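Local coordinates for protein angel homolog 2 (Homo sapiens, PDB 6RW0) that removes 2',3'-cyclic phosphates as a CCR4-family phosphatase with a magnesium-binding endonuclease/exonuclease/phosphatase fold, and probably binds mRNA 3'-untranslated regions, at residues 103-108 with 135-140; 129-134 with 169-174; 253-258 with 327-332; 259-264 with 275-280; 390-395 with 424-429. All blocks are in the same frame, centred on the assembly; numbering follows the deposited sequence.

Contact 1 (103-108 with 135-140). With MG (magnesium ion), chain B.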
# COMPACT_ATOMS: atom_id res chain seq x y z
N LEU A 103 -5.22 -2.25 -5.46
CA LEU A 103 -4.33 -3.21 -6.09
C LEU A 103 -3.02 -2.54 -6.49
O LEU A 103 -3.00 -1.38 -6.89
CB LEU A 103 -5.00 -3.83 -7.32
CG LEU A 103 -6.40 -4.43 -7.12
CD1 LEU A 103 -6.97 -4.92 -8.44
CD2 LEU A 103 -6.36 -5.54 -6.09
N GLN A 104 -1.94 -3.30 -6.38
CA GLN A 104 -0.64 -2.88 -6.88
C GLN A 104 -0.11 -3.91 -7.88
O GLN A 104 -0.56 -5.05 -7.92
CB GLN A 104 0.37 -2.64 -5.74
CG GLN A 104 -0.17 -1.76 -4.59
CD GLN A 104 -0.96 -2.55 -3.57
OE1 GLN A 104 -0.66 -3.71 -3.29
NE2 GLN A 104 -1.97 -1.92 -3.01
N GLU A 105 0.86 -3.47 -8.68
CA GLU A 105 1.47 -4.28 -9.73
C GLU A 105 0.44 -4.74 -10.76
O GLU A 105 0.49 -5.86 -11.27
CB GLU A 105 2.32 -5.42 -9.18
CG GLU A 105 3.55 -4.86 -8.51
CD GLU A 105 4.68 -5.85 -8.36
OE1 GLU A 105 4.80 -6.78 -9.20
OE2 GLU A 105 5.46 -5.67 -7.40
N VAL A 106 -0.49 -3.84 -11.07
CA VAL A 106 -1.51 -4.05 -12.09
C VAL A 106 -0.90 -3.67 -13.43
O VAL A 106 -0.63 -2.49 -13.69
CB VAL A 106 -2.76 -3.22 -11.78
CG1 VAL A 106 -3.78 -3.28 -12.93
CG2 VAL A 106 -3.34 -3.65 -10.43
N GLN A 107 -0.65 -4.67 -14.28
CA GLN A 107 0.03 -4.46 -15.55
C GLN A 107 -0.93 -3.91 -16.59
O GLN A 107 -2.05 -4.41 -16.73
CB GLN A 107 0.64 -5.79 -16.00
CG GLN A 107 1.51 -5.69 -17.21
CD GLN A 107 2.32 -6.94 -17.42
OE1 GLN A 107 3.05 -7.36 -16.52
NE2 GLN A 107 2.18 -7.54 -18.59
N GLU A 108 -0.50 -2.87 -17.32
CA GLU A 108 -1.43 -2.11 -18.15
C GLU A 108 -2.11 -2.98 -19.20
O GLU A 108 -3.33 -2.90 -19.39
CB GLU A 108 -0.72 -0.92 -18.81
CG GLU A 108 -1.67 -0.05 -19.64
CD GLU A 108 -0.97 0.99 -20.52
OE1 GLU A 108 0.14 0.71 -21.03
OE2 GLU A 108 -1.53 2.10 -20.68
N LYS A 135 7.88 1.76 -17.31
CA LYS A 135 7.41 0.76 -16.38
C LYS A 135 6.05 0.24 -16.85
O LYS A 135 5.27 0.99 -17.46
CB LYS A 135 7.28 1.39 -15.00
CG LYS A 135 8.59 1.97 -14.47
CD LYS A 135 9.72 0.94 -14.41
CE LYS A 135 10.99 1.55 -13.82
NZ LYS A 135 11.43 2.71 -14.67
N PRO A 136 5.77 -1.04 -16.63
CA PRO A 136 4.58 -1.66 -17.22
C PRO A 136 3.33 -1.68 -16.35
O PRO A 136 2.28 -2.14 -16.83
CB PRO A 136 5.06 -3.10 -17.46
CG PRO A 136 5.98 -3.37 -16.28
CD PRO A 136 6.69 -2.04 -16.04
N ASP A 137 3.40 -1.22 -15.10
CA ASP A 137 2.42 -1.57 -14.10
C ASP A 137 2.07 -0.35 -13.27
O ASP A 137 2.74 0.69 -13.32
CB ASP A 137 2.95 -2.65 -13.14
CG ASP A 137 4.14 -2.17 -12.31
OD1 ASP A 137 5.16 -1.78 -12.91
OD2 ASP A 137 4.09 -2.15 -11.06
N GLY A 138 1.03 -0.49 -12.47
CA GLY A 138 0.63 0.59 -11.60
C GLY A 138 -0.37 0.18 -10.54
O GLY A 138 -0.56 -1.00 -10.25
N CYS A 139 -0.98 1.20 -9.97
CA CYS A 139 -1.95 1.04 -8.90
C CYS A 139 -3.36 1.20 -9.44
O CYS A 139 -3.63 2.02 -10.32
CB CYS A 139 -1.77 2.13 -7.84
SG CYS A 139 -0.28 2.04 -6.87
N ALA A 140 -4.29 0.44 -8.86
CA ALA A 140 -5.70 0.62 -9.16
C ALA A 140 -6.47 0.74 -7.86
O ALA A 140 -6.12 0.10 -6.86
CB ALA A 140 -6.26 -0.53 -10.00
MG MG B . 6.93 -7.17 -6.50
O HOH W 1 2.73 -1.25 -8.77
O HOH W 2 7.40 -7.52 -8.62
O HOH W 3 8.06 -8.98 -5.71
O HOH W 4 9.27 -6.16 -6.23
O HOH W 5 4.88 -8.41 -6.41
O HOH W 6 7.05 -6.94 -4.25
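Leu103 and Ala140 form an antiparallel hydrogen-bonded pair. Leu103 N donates to Ala140 O at 2.9 Å, Ala140 N donates back to Leu103 O, and the two CB atoms touch. The regular pairing breaks at a G1 beta bulge, where Glu105 and Val106 both face Gly138. Glu105 takes the left-handed conformation of such a bulge (phi 59°), and its side chain leaves the sheet. The chain runs extended beyond CG, and OE2 binds the magnesium ion at 2.3 Å. Five waters complete the metal shell, and one, water 2, also donates to Glu105 OE1. Ser61 N and Asn58 ND2 hold the two carboxylate oxygens. Water 1 bridges Glu105 N and Asp137 OD2, and Asp137 OD1 pairs with Arg131. Val106 N reaches Gly138 O in the carbonyl plane, whereas Gly138 N approaches Val106 O from above its plane, 37° out. Val106 CG2 meets Ala140 CB. Gln107, the N-cap of helix 108-121, sets its CA against Pro136 O, and Glu108 N donates to that oxygen at 2.9 Å. Strand 49-58 flanks Leu103 and Gln104, helix 108-121 packs on Leu103 and Val106, and helix 62-67 touches Glu105 and Asp137.

Contact 2 (129-134 with 169-174)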
# COMPACT_ATOMS: atom_id res chain seq x y z
N LYS A 129 -3.76 4.12 -12.20
CA LYS A 129 -2.64 5.03 -12.41
C LYS A 129 -1.39 4.20 -12.64
O LYS A 129 -0.89 3.54 -11.72
CB LYS A 129 -2.46 5.97 -11.23
CG LYS A 129 -1.28 6.92 -11.37
CD LYS A 129 -1.40 7.80 -12.63
CE LYS A 129 -0.23 8.73 -12.75
NZ LYS A 129 -0.25 9.49 -14.02
N MET A 130 -0.88 4.24 -13.86
CA MET A 130 0.32 3.50 -14.23
C MET A 130 1.57 4.25 -13.81
O MET A 130 1.60 5.49 -13.82
CB MET A 130 0.35 3.35 -15.76
CG MET A 130 1.35 2.35 -16.28
SD MET A 130 1.18 2.23 -18.08
CE MET A 130 1.46 3.91 -18.62
N ARG A 131 2.60 3.50 -13.42
CA ARG A 131 3.92 4.09 -13.23
C ARG A 131 4.36 4.79 -14.50
O ARG A 131 3.93 4.45 -15.61
CB ARG A 131 4.95 3.02 -12.83
CG ARG A 131 4.78 2.55 -11.38
CD ARG A 131 6.08 1.97 -10.86
NE ARG A 131 6.37 0.66 -11.43
CZ ARG A 131 7.54 0.04 -11.33
NH1 ARG A 131 7.69 -1.16 -11.87
NH2 ARG A 131 8.56 0.63 -10.71
N THR A 132 5.21 5.80 -14.34
CA THR A 132 5.64 6.66 -15.43
C THR A 132 6.83 6.04 -16.16
O THR A 132 7.25 4.92 -15.87
CB THR A 132 5.88 8.07 -14.89
OG1 THR A 132 6.83 8.04 -13.81
CG2 THR A 132 4.59 8.67 -14.36
N GLY A 133 7.36 6.73 -17.15
CA GLY A 133 8.51 6.06 -17.78
C GLY A 133 8.20 4.72 -18.46
O GLY A 133 7.11 4.49 -18.97
N ARG A 134 9.20 3.82 -18.47
CA ARG A 134 9.11 2.56 -19.22
C ARG A 134 8.47 1.44 -18.41
O ARG A 134 8.53 0.27 -18.83
CB ARG A 134 10.49 2.12 -19.69
CG ARG A 134 11.08 3.06 -20.72
CD ARG A 134 12.42 2.58 -21.23
NE ARG A 134 12.98 3.51 -22.20
CZ ARG A 134 12.66 3.54 -23.49
NH1 ARG A 134 11.77 2.68 -23.97
NH2 ARG A 134 13.23 4.42 -24.30
N ASP A 169 9.95 6.13 -10.98
CA ASP A 169 8.67 6.13 -11.69
C ASP A 169 7.46 5.75 -10.85
O ASP A 169 6.35 5.63 -11.40
CB ASP A 169 8.78 5.26 -12.94
CG ASP A 169 9.65 5.90 -14.00
OD1 ASP A 169 9.42 7.09 -14.33
OD2 ASP A 169 10.59 5.22 -14.48
N ASN A 170 7.61 5.64 -9.54
CA ASN A 170 6.50 5.19 -8.71
C ASN A 170 5.37 6.21 -8.67
O ASN A 170 5.55 7.41 -8.94
CB ASN A 170 7.02 4.89 -7.31
CG ASN A 170 8.15 3.90 -7.33
OD1 ASN A 170 9.32 4.28 -7.38
ND2 ASN A 170 7.81 2.61 -7.34
N VAL A 171 4.20 5.71 -8.30
CA VAL A 171 2.98 6.51 -8.30
C VAL A 171 2.09 6.18 -7.10
O VAL A 171 2.30 5.21 -6.37
CB VAL A 171 2.15 6.32 -9.60
CG1 VAL A 171 2.91 6.79 -10.83
CG2 VAL A 171 1.73 4.85 -9.76
N GLY A 172 1.08 7.03 -6.93
CA GLY A 172 -0.00 6.78 -6.00
C GLY A 172 -1.31 7.23 -6.62
O GLY A 172 -1.34 7.84 -7.69
N LEU A 173 -2.40 6.94 -5.91
CA LEU A 173 -3.73 7.29 -6.39
C LEU A 173 -4.62 7.51 -5.18
O LEU A 173 -4.56 6.74 -4.22
CB LEU A 173 -4.32 6.20 -7.29
CG LEU A 173 -5.66 6.50 -7.93
CD1 LEU A 173 -5.63 7.69 -8.85
CD2 LEU A 173 -6.11 5.25 -8.70
N VAL A 174 -5.40 8.59 -5.20
CA VAL A 174 -6.29 8.95 -4.10
C VAL A 174 -7.67 9.19 -4.68
O VAL A 174 -7.83 10.02 -5.59
CB VAL A 174 -5.80 10.20 -3.34
CG1 VAL A 174 -6.73 10.51 -2.19
CG2 VAL A 174 -4.35 9.99 -2.86
O HOH W 7 10.44 2.83 -9.32
O HOH W 8 5.88 8.95 -11.26
O HOH W 9 11.45 4.37 -16.84
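Thr132 and Asp169 carry the direct hydrogen bonds. Thr132 N donates to Asp169 O at 3.2 Å, in the carbonyl plane and on a lone pair. Thr132 OG1 donates to Asp169 OD1 at 2.8 Å, on the anti side of the carboxylate. The hydroxyl sits between the backbone N and the carbonyl carbon (chi1 56°), which brings it over to the acid. Water 8 donates to Thr132 OG1 and Asn170 O, and water 9 links Arg134 N to Asp169 OD2. Water 7 joins Asn170 OD1 to Arg131 NH2, the latter weakly and at the guanidinium edge. The van der Waals part centres on Val171, whose methyls lie against backbone oxygens: CG2 is 3.5 Å from Lys129 O and CG1 3.5 Å from Met130 O. Arg131 CB packs 3.3 Å from Asp169 O, and the rest of its chain runs beside Asn170. The charged ends pair with residues beyond the two segments: Lys129 with Glu157, Arg131 with Asp137, and Asp169 with Lys135. The contact joins the two sheets of the fold where the loop after strand 124-130 meets the start of strand 171-179. Asp169 thus grips this loop through both a neutral hydroxyl and a lysine, which probably stabilises its negative charge.

Contact 3 (253-258 with 327-332)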
# COMPACT_ATOMS: atom_id res chain seq x y z
N LYS A 253 5.18 11.69 13.52
CA LYS A 253 6.41 12.43 13.75
C LYS A 253 7.58 11.49 13.53
O LYS A 253 7.47 10.27 13.73
CB LYS A 253 6.49 13.06 15.15
CG LYS A 253 6.31 12.12 16.31
CD LYS A 253 6.17 12.93 17.60
CE LYS A 253 7.28 12.60 18.60
NZ LYS A 253 7.20 13.38 19.87
N LEU A 254 8.70 12.06 13.11
CA LEU A 254 9.93 11.31 12.91
C LEU A 254 11.09 12.28 13.08
O LEU A 254 11.19 13.26 12.34
CB LEU A 254 10.00 10.67 11.52
CG LEU A 254 11.33 9.98 11.21
CD1 LEU A 254 11.56 8.79 12.12
CD2 LEU A 254 11.38 9.55 9.76
N ASN A 255 11.96 11.99 14.04
CA ASN A 255 13.23 12.69 14.18
C ASN A 255 14.24 11.90 13.36
O ASN A 255 14.60 10.78 13.72
CB ASN A 255 13.62 12.75 15.65
CG ASN A 255 14.91 13.50 15.86
OD1 ASN A 255 15.67 13.72 14.92
ND2 ASN A 255 15.17 13.89 17.10
N TYR A 256 14.65 12.44 12.23
CA TYR A 256 15.54 11.73 11.28
C TYR A 256 17.00 12.19 11.43
O TYR A 256 17.78 11.87 10.57
CB TYR A 256 14.99 11.82 9.86
CG TYR A 256 14.85 13.20 9.29
CD1 TYR A 256 15.91 13.80 8.65
CD2 TYR A 256 13.67 13.90 9.38
CE1 TYR A 256 15.80 15.07 8.11
CE2 TYR A 256 13.55 15.18 8.87
CZ TYR A 256 14.62 15.76 8.23
OH TYR A 256 14.56 17.01 7.72
N GLU A 257 17.36 12.89 12.49
CA GLU A 257 18.75 13.27 12.70
C GLU A 257 19.63 12.03 12.75
O GLU A 257 19.35 11.08 13.49
CB GLU A 257 18.85 14.04 14.02
CG GLU A 257 20.25 14.52 14.37
CD GLU A 257 20.30 15.27 15.71
OE1 GLU A 257 19.45 15.00 16.58
OE2 GLU A 257 21.19 16.12 15.87
N GLY A 258 20.70 12.03 11.95
CA GLY A 258 21.65 10.94 11.93
C GLY A 258 21.19 9.67 11.26
O GLY A 258 21.89 8.66 11.34
N SER A 327 14.65 22.16 11.45
CA SER A 327 15.05 21.04 12.29
C SER A 327 14.86 19.71 11.55
O SER A 327 14.22 19.67 10.50
CB SER A 327 14.26 21.03 13.60
OG SER A 327 12.96 20.50 13.40
N SER A 328 15.41 18.64 12.11
CA SER A 328 15.39 17.34 11.45
C SER A 328 14.20 16.51 11.91
O SER A 328 14.34 15.37 12.37
CB SER A 328 16.70 16.60 11.71
OG SER A 328 16.91 16.44 13.10
N ASN A 329 13.01 17.09 11.78
CA ASN A 329 11.78 16.42 12.17
C ASN A 329 10.77 16.52 11.04
O ASN A 329 10.60 17.58 10.44
CB ASN A 329 11.20 17.04 13.43
CG ASN A 329 12.10 16.84 14.61
OD1 ASN A 329 12.10 15.77 15.23
ND2 ASN A 329 12.90 17.85 14.93
N LEU A 330 10.13 15.40 10.75
CA LEU A 330 8.99 15.34 9.86
C LEU A 330 7.74 15.13 10.71
O LEU A 330 7.79 14.47 11.74
CB LEU A 330 9.09 14.15 8.92
CG LEU A 330 9.94 14.21 7.66
CD1 LEU A 330 9.54 12.97 6.84
CD2 LEU A 330 9.74 15.50 6.93
N GLN A 331 6.63 15.70 10.26
CA GLN A 331 5.35 15.51 10.91
C GLN A 331 4.28 15.30 9.84
O GLN A 331 4.47 15.67 8.68
CB GLN A 331 4.98 16.71 11.79
CG GLN A 331 5.93 16.98 12.96
CD GLN A 331 7.18 17.81 12.61
OE1 GLN A 331 8.21 17.69 13.28
NE2 GLN A 331 7.08 18.66 11.60
N HIS A 332 3.16 14.69 10.24
CA HIS A 332 1.93 14.76 9.47
C HIS A 332 0.80 14.99 10.46
O HIS A 332 0.97 14.84 11.67
CB HIS A 332 1.70 13.55 8.55
CG HIS A 332 1.39 12.28 9.26
ND1 HIS A 332 0.25 12.11 10.02
CD2 HIS A 332 2.07 11.11 9.32
CE1 HIS A 332 0.24 10.88 10.52
NE2 HIS A 332 1.34 10.27 10.12
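Tyr256 and Ser328 form the tight end of this contact. Ser328 lies over one face of the ring, with CB 4.1 Å from the centroid and 15° off the normal in a CH-pi contact. Ser328 O is also over a face, offset toward the rim, and accepts from Tyr256 N at 2.9 Å. Leu330 CG meets Tyr256 CE2 at 3.9 Å. The ring reaches Ser328 because CG stands between the backbone N and the carbonyl carbon (chi1 61°). An alanine at Tyr256 would keep the backbone bond but would probably open a gap under Ser328 and beside Leu330. Next along the strand pair, Leu254 N donates to Leu330 O and Leu330 N to Leu254 O, each at 2.9 Å. The other face, carrying Lys253, Asn255, Asn329 and Gln331, is looser and at least partly open to solvent. There Asn255 OD1 accepts from Glu257 N at 3.1 Å, closing an Asx turn, and takes only a weak bond from Ser328 OG. Asn329 OD1 rests against Asn255 CB. Strands 253-255 and 329-331 form a two-stranded antiparallel sheet. Helix 244-251 covers its Leu254 and Leu330 face through Phe248, while Trp282 and Ile281 of loops pack on Leu330 and Tyr256.

Contact 4 (259-264 with 275-280)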
# COMPACT_ATOMS: atom_id res chain seq x y z
N LEU A 259 20.04 9.66 10.61
CA LEU A 259 19.48 8.42 10.09
C LEU A 259 20.05 8.11 8.71
O LEU A 259 19.84 8.90 7.78
CB LEU A 259 17.96 8.54 10.02
CG LEU A 259 17.15 7.37 9.48
CD1 LEU A 259 17.43 6.13 10.28
CD2 LEU A 259 15.66 7.72 9.54
N PRO A 260 20.76 7.00 8.53
CA PRO A 260 21.25 6.65 7.19
C PRO A 260 20.11 6.35 6.23
O PRO A 260 19.05 5.84 6.62
CB PRO A 260 22.10 5.39 7.43
CG PRO A 260 22.44 5.42 8.89
CD PRO A 260 21.26 6.07 9.56
N ILE A 261 20.32 6.67 4.95
CA ILE A 261 19.24 6.52 3.97
C ILE A 261 18.76 5.07 3.87
O ILE A 261 17.58 4.82 3.62
CB ILE A 261 19.63 7.11 2.60
CG1 ILE A 261 20.91 6.50 2.03
CG2 ILE A 261 19.76 8.63 2.70
CD1 ILE A 261 21.16 6.94 0.60
N GLY A 262 19.65 4.11 4.06
CA GLY A 262 19.26 2.73 3.95
C GLY A 262 18.60 2.13 5.17
O GLY A 262 18.22 0.96 5.13
N LYS A 263 18.48 2.89 6.26
CA LYS A 263 17.84 2.42 7.48
C LYS A 263 16.39 2.87 7.58
O LYS A 263 15.67 2.44 8.48
CB LYS A 263 18.62 2.89 8.72
CG LYS A 263 20.07 2.42 8.74
CD LYS A 263 20.22 0.90 8.69
CE LYS A 263 19.98 0.29 10.05
NZ LYS A 263 20.88 0.87 11.08
N VAL A 264 15.94 3.68 6.63
CA VAL A 264 14.59 4.24 6.67
C VAL A 264 13.54 3.14 6.61
O VAL A 264 12.55 3.17 7.35
CB VAL A 264 14.43 5.24 5.51
CG1 VAL A 264 12.98 5.60 5.28
CG2 VAL A 264 15.25 6.48 5.76
N ARG A 275 25.05 7.41 3.13
CA ARG A 275 24.84 8.84 3.38
C ARG A 275 23.71 9.00 4.41
O ARG A 275 22.82 8.19 4.42
CB ARG A 275 24.49 9.45 2.02
CG ARG A 275 24.08 10.91 2.05
CD ARG A 275 23.98 11.46 0.64
NE ARG A 275 23.10 10.68 -0.22
CZ ARG A 275 21.81 10.92 -0.38
NH1 ARG A 275 21.23 11.84 0.35
NH2 ARG A 275 21.12 10.24 -1.26
N ILE A 276 23.81 10.00 5.26
CA ILE A 276 22.79 10.38 6.24
C ILE A 276 21.79 11.31 5.56
O ILE A 276 22.18 12.14 4.73
CB ILE A 276 23.46 11.08 7.44
CG1 ILE A 276 24.61 10.23 8.00
CG2 ILE A 276 22.42 11.43 8.48
CD1 ILE A 276 24.26 8.82 8.34
N LEU A 277 20.51 11.20 5.92
CA LEU A 277 19.46 12.03 5.32
C LEU A 277 19.79 13.52 5.40
O LEU A 277 20.25 14.01 6.43
CB LEU A 277 18.14 11.81 6.07
CG LEU A 277 17.45 10.53 5.61
CD1 LEU A 277 16.36 10.18 6.59
CD2 LEU A 277 16.85 10.64 4.21
N SER A 278 19.50 14.26 4.33
CA SER A 278 19.66 15.71 4.38
C SER A 278 18.58 16.35 5.26
O SER A 278 17.52 15.77 5.50
CB SER A 278 19.61 16.31 2.97
OG SER A 278 20.75 15.92 2.22
N ILE A 279 18.88 17.53 5.78
CA ILE A 279 17.92 18.35 6.50
C ILE A 279 17.72 19.63 5.69
O ILE A 279 18.64 20.46 5.62
CB ILE A 279 18.39 18.69 7.92
CG1 ILE A 279 18.70 17.41 8.69
CG2 ILE A 279 17.34 19.51 8.66
CD1 ILE A 279 19.62 17.62 9.89
N PRO A 280 16.57 19.83 5.02
CA PRO A 280 15.44 18.91 4.89
C PRO A 280 15.76 17.78 3.91
O PRO A 280 16.75 17.82 3.15
CB PRO A 280 14.34 19.81 4.31
CG PRO A 280 15.11 20.72 3.40
CD PRO A 280 16.40 21.02 4.16
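Pro260 and Ile276 form a single backbone bridge between two loops, with no regular strand on either side. It lies in the long loop between strands 253-255 and 329-331. Two hydrogen bonds flank the bridge. Leu277 N donates to Leu259 O at 3.0 Å and 170°, and Ile261 N donates to Arg275 O, also at 3.0 Å and nearly along the C=O axis. The side chains split into two groups. Leu277 lies beside Leu259, its CD1 3.9 Å from Leu259 CD2, and touches Val264 CG2, the Leu277 and Val264 side chains crossing at about a right angle. On the other side of the backbone, Ile276 CD1 rests on Pro260 CG at 3.9 Å. Ile261 links Leu277 to Arg275: its CG2 touches Leu277 CD2 at 3.8 Å, while its CD1 lies over one face of the guanidinium. CG1 stands between the backbone N and the carbonyl carbon (chi1 57°), aiming CD1 at that group. A glycine in place of Ile261 would probably leave Leu277 CD2 without this neighbour and one guanidinium face without its cover. Asp204 at the start of helix 203-220 holds Arg275 NH2 in a salt bridge. That same NH2 lies 3.8 Å from Ile261 CD1.

Contact 5 (390-395 with 424-429)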
# COMPACT_ATOMS: atom_id res chain seq x y z
N LYS A 390 -14.05 2.58 12.83
CA LYS A 390 -13.90 1.45 13.76
C LYS A 390 -13.51 0.23 12.95
O LYS A 390 -14.14 -0.04 11.94
CB LYS A 390 -15.20 1.19 14.52
CG LYS A 390 -15.72 2.38 15.30
CD LYS A 390 -15.09 2.54 16.65
CE LYS A 390 -15.89 3.46 17.55
NZ LYS A 390 -17.34 3.15 17.53
N LEU A 391 -12.46 -0.45 13.36
CA LEU A 391 -12.08 -1.71 12.73
C LEU A 391 -12.94 -2.81 13.32
O LEU A 391 -12.88 -3.08 14.52
CB LEU A 391 -10.60 -2.01 12.97
CG LEU A 391 -10.15 -3.34 12.38
CD1 LEU A 391 -10.26 -3.34 10.87
CD2 LEU A 391 -8.71 -3.63 12.79
N LEU A 392 -13.75 -3.44 12.48
CA LEU A 392 -14.61 -4.53 12.95
C LEU A 392 -13.93 -5.88 12.87
O LEU A 392 -14.11 -6.72 13.76
CB LEU A 392 -15.88 -4.57 12.10
CG LEU A 392 -16.79 -3.34 12.11
CD1 LEU A 392 -17.95 -3.55 11.13
CD2 LEU A 392 -17.30 -3.09 13.52
N ALA A 393 -13.16 -6.13 11.81
CA ALA A 393 -12.57 -7.44 11.59
C ALA A 393 -11.43 -7.32 10.58
O ALA A 393 -11.36 -6.37 9.79
CB ALA A 393 -13.61 -8.43 11.05
N ARG A 394 -10.54 -8.31 10.61
CA ARG A 394 -9.45 -8.40 9.65
C ARG A 394 -9.22 -9.86 9.32
O ARG A 394 -9.53 -10.76 10.11
CB ARG A 394 -8.16 -7.78 10.20
CG ARG A 394 -7.63 -8.48 11.43
CD ARG A 394 -6.49 -7.70 12.07
NE ARG A 394 -6.11 -8.39 13.29
CZ ARG A 394 -5.59 -7.80 14.36
NH1 ARG A 394 -5.35 -6.50 14.38
NH2 ARG A 394 -5.29 -8.54 15.42
N LEU A 395 -8.66 -10.10 8.13
CA LEU A 395 -8.36 -11.46 7.68
C LEU A 395 -6.94 -11.80 8.10
O LEU A 395 -5.98 -11.22 7.58
CB LEU A 395 -8.51 -11.58 6.17
CG LEU A 395 -8.32 -12.99 5.61
CD1 LEU A 395 -9.49 -13.84 6.07
CD2 LEU A 395 -8.20 -12.99 4.11
N LYS A 424 -12.64 -5.08 7.54
CA LYS A 424 -13.99 -4.55 7.55
C LYS A 424 -14.05 -3.39 8.54
O LYS A 424 -13.65 -3.54 9.70
CB LYS A 424 -15.04 -5.59 7.93
CG LYS A 424 -16.45 -5.02 7.78
CD LYS A 424 -17.52 -6.10 7.65
CE LYS A 424 -18.75 -5.72 8.45
NZ LYS A 424 -19.96 -6.48 8.04
N PHE A 425 -14.56 -2.27 8.06
CA PHE A 425 -14.64 -1.02 8.85
C PHE A 425 -16.09 -0.60 9.08
O PHE A 425 -16.95 -0.97 8.33
CB PHE A 425 -13.95 0.13 8.11
CG PHE A 425 -12.47 -0.02 7.95
CD1 PHE A 425 -11.61 0.10 9.03
CD2 PHE A 425 -11.92 -0.27 6.71
CE1 PHE A 425 -10.25 -0.05 8.87
CE2 PHE A 425 -10.56 -0.43 6.57
CZ PHE A 425 -9.73 -0.31 7.64
N ARG A 426 -16.29 0.18 10.13
CA ARG A 426 -17.60 0.78 10.44
C ARG A 426 -17.42 2.30 10.53
O ARG A 426 -16.56 2.74 11.24
CB ARG A 426 -18.14 0.29 11.78
CG ARG A 426 -19.38 1.05 12.23
CD ARG A 426 -20.24 0.24 13.17
NE ARG A 426 -20.75 -0.95 12.53
CZ ARG A 426 -21.12 -2.04 13.18
NH1 ARG A 426 -21.10 -2.05 14.50
NH2 ARG A 426 -21.51 -3.10 12.52
N LEU A 427 -18.23 3.06 9.81
CA LEU A 427 -18.28 4.52 10.00
C LEU A 427 -19.56 4.77 10.81
O LEU A 427 -20.61 4.47 10.31
CB LEU A 427 -18.35 5.20 8.64
CG LEU A 427 -18.61 6.70 8.69
CD1 LEU A 427 -17.53 7.40 9.47
CD2 LEU A 427 -18.75 7.26 7.30
N GLU A 428 -19.41 5.22 12.04
CA GLU A 428 -20.56 5.56 12.87
C GLU A 428 -21.16 6.88 12.41
O GLU A 428 -20.44 7.84 12.14
CB GLU A 428 -20.13 5.70 14.33
CG GLU A 428 -19.49 4.47 14.92
CD GLU A 428 -20.49 3.43 15.36
OE1 GLU A 428 -21.70 3.60 15.09
OE2 GLU A 428 -20.07 2.45 16.00
N LEU A 429 -22.49 6.92 12.33
CA LEU A 429 -23.21 8.09 11.84
C LEU A 429 -24.10 8.69 12.92
O LEU A 429 -24.32 8.07 13.96
CB LEU A 429 -24.06 7.70 10.62
CG LEU A 429 -23.27 7.16 9.43
CD1 LEU A 429 -24.20 6.67 8.33
CD2 LEU A 429 -22.34 8.22 8.90
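Leu392 and Ala393 both face Lys424, a classic beta bulge that shifts the register of this antiparallel pair by one. Lys424 O takes both amides, Leu392 N at 2.8 Å and Ala393 N weakly at 3.4 Å. Lys424 N returns a bond to Ala393 O. Beyond the bulge, Lys390 N meets Arg426 O at 3.0 Å in an almost straight bond (178°), and Arg426 N donates to Lys390 O. The bulge points Leu392 at the neighbouring strand, where it wedges between two cationic chains. Its CD2 stands 3.9 Å above the centre of the Arg426 guanidinium plane, and its CD1 meets Lys424 CE at 3.5 Å. The Arg426 chain bends at chi3 (-62°), which brings the guanidinium face to Leu392. On the opposite sheet face, Leu391 CD1 touches Phe425 CE1 at 3.9 Å. Tyr368 and Ile366 of strand 359-369 pack there too, so this face meets the second sheet. Lys390 NZ and Glu428 OE2 form a salt bridge with a weak bond of 3.2 Å. Asp51 pairs with Arg426 NE. These two acids probably offset much of the positive charge gathered on the outer face, while the leucine covers one face of the guanidinium.

In the fold
Contact 1 is the buried one; contacts 2 to 5 are only partly buried. Contacts 1 and 5 pair strands of the same sheet, each with a bulge, but their centres lie 27 Å apart. One bulge is buried at the metal site, the other sits nearer the surface among basic chains. Contact 2 adjoins contact 1 and is bound to it by the salt bridges Lys135-Asp169 and Asp137-Arg131. It relies more on waters and side-chain oxygens. Contact 4 is nested within the loop that contact 3 closes, and the two touch through Tyr256 and Ser278. Both combine a few backbone bonds with apolar packing.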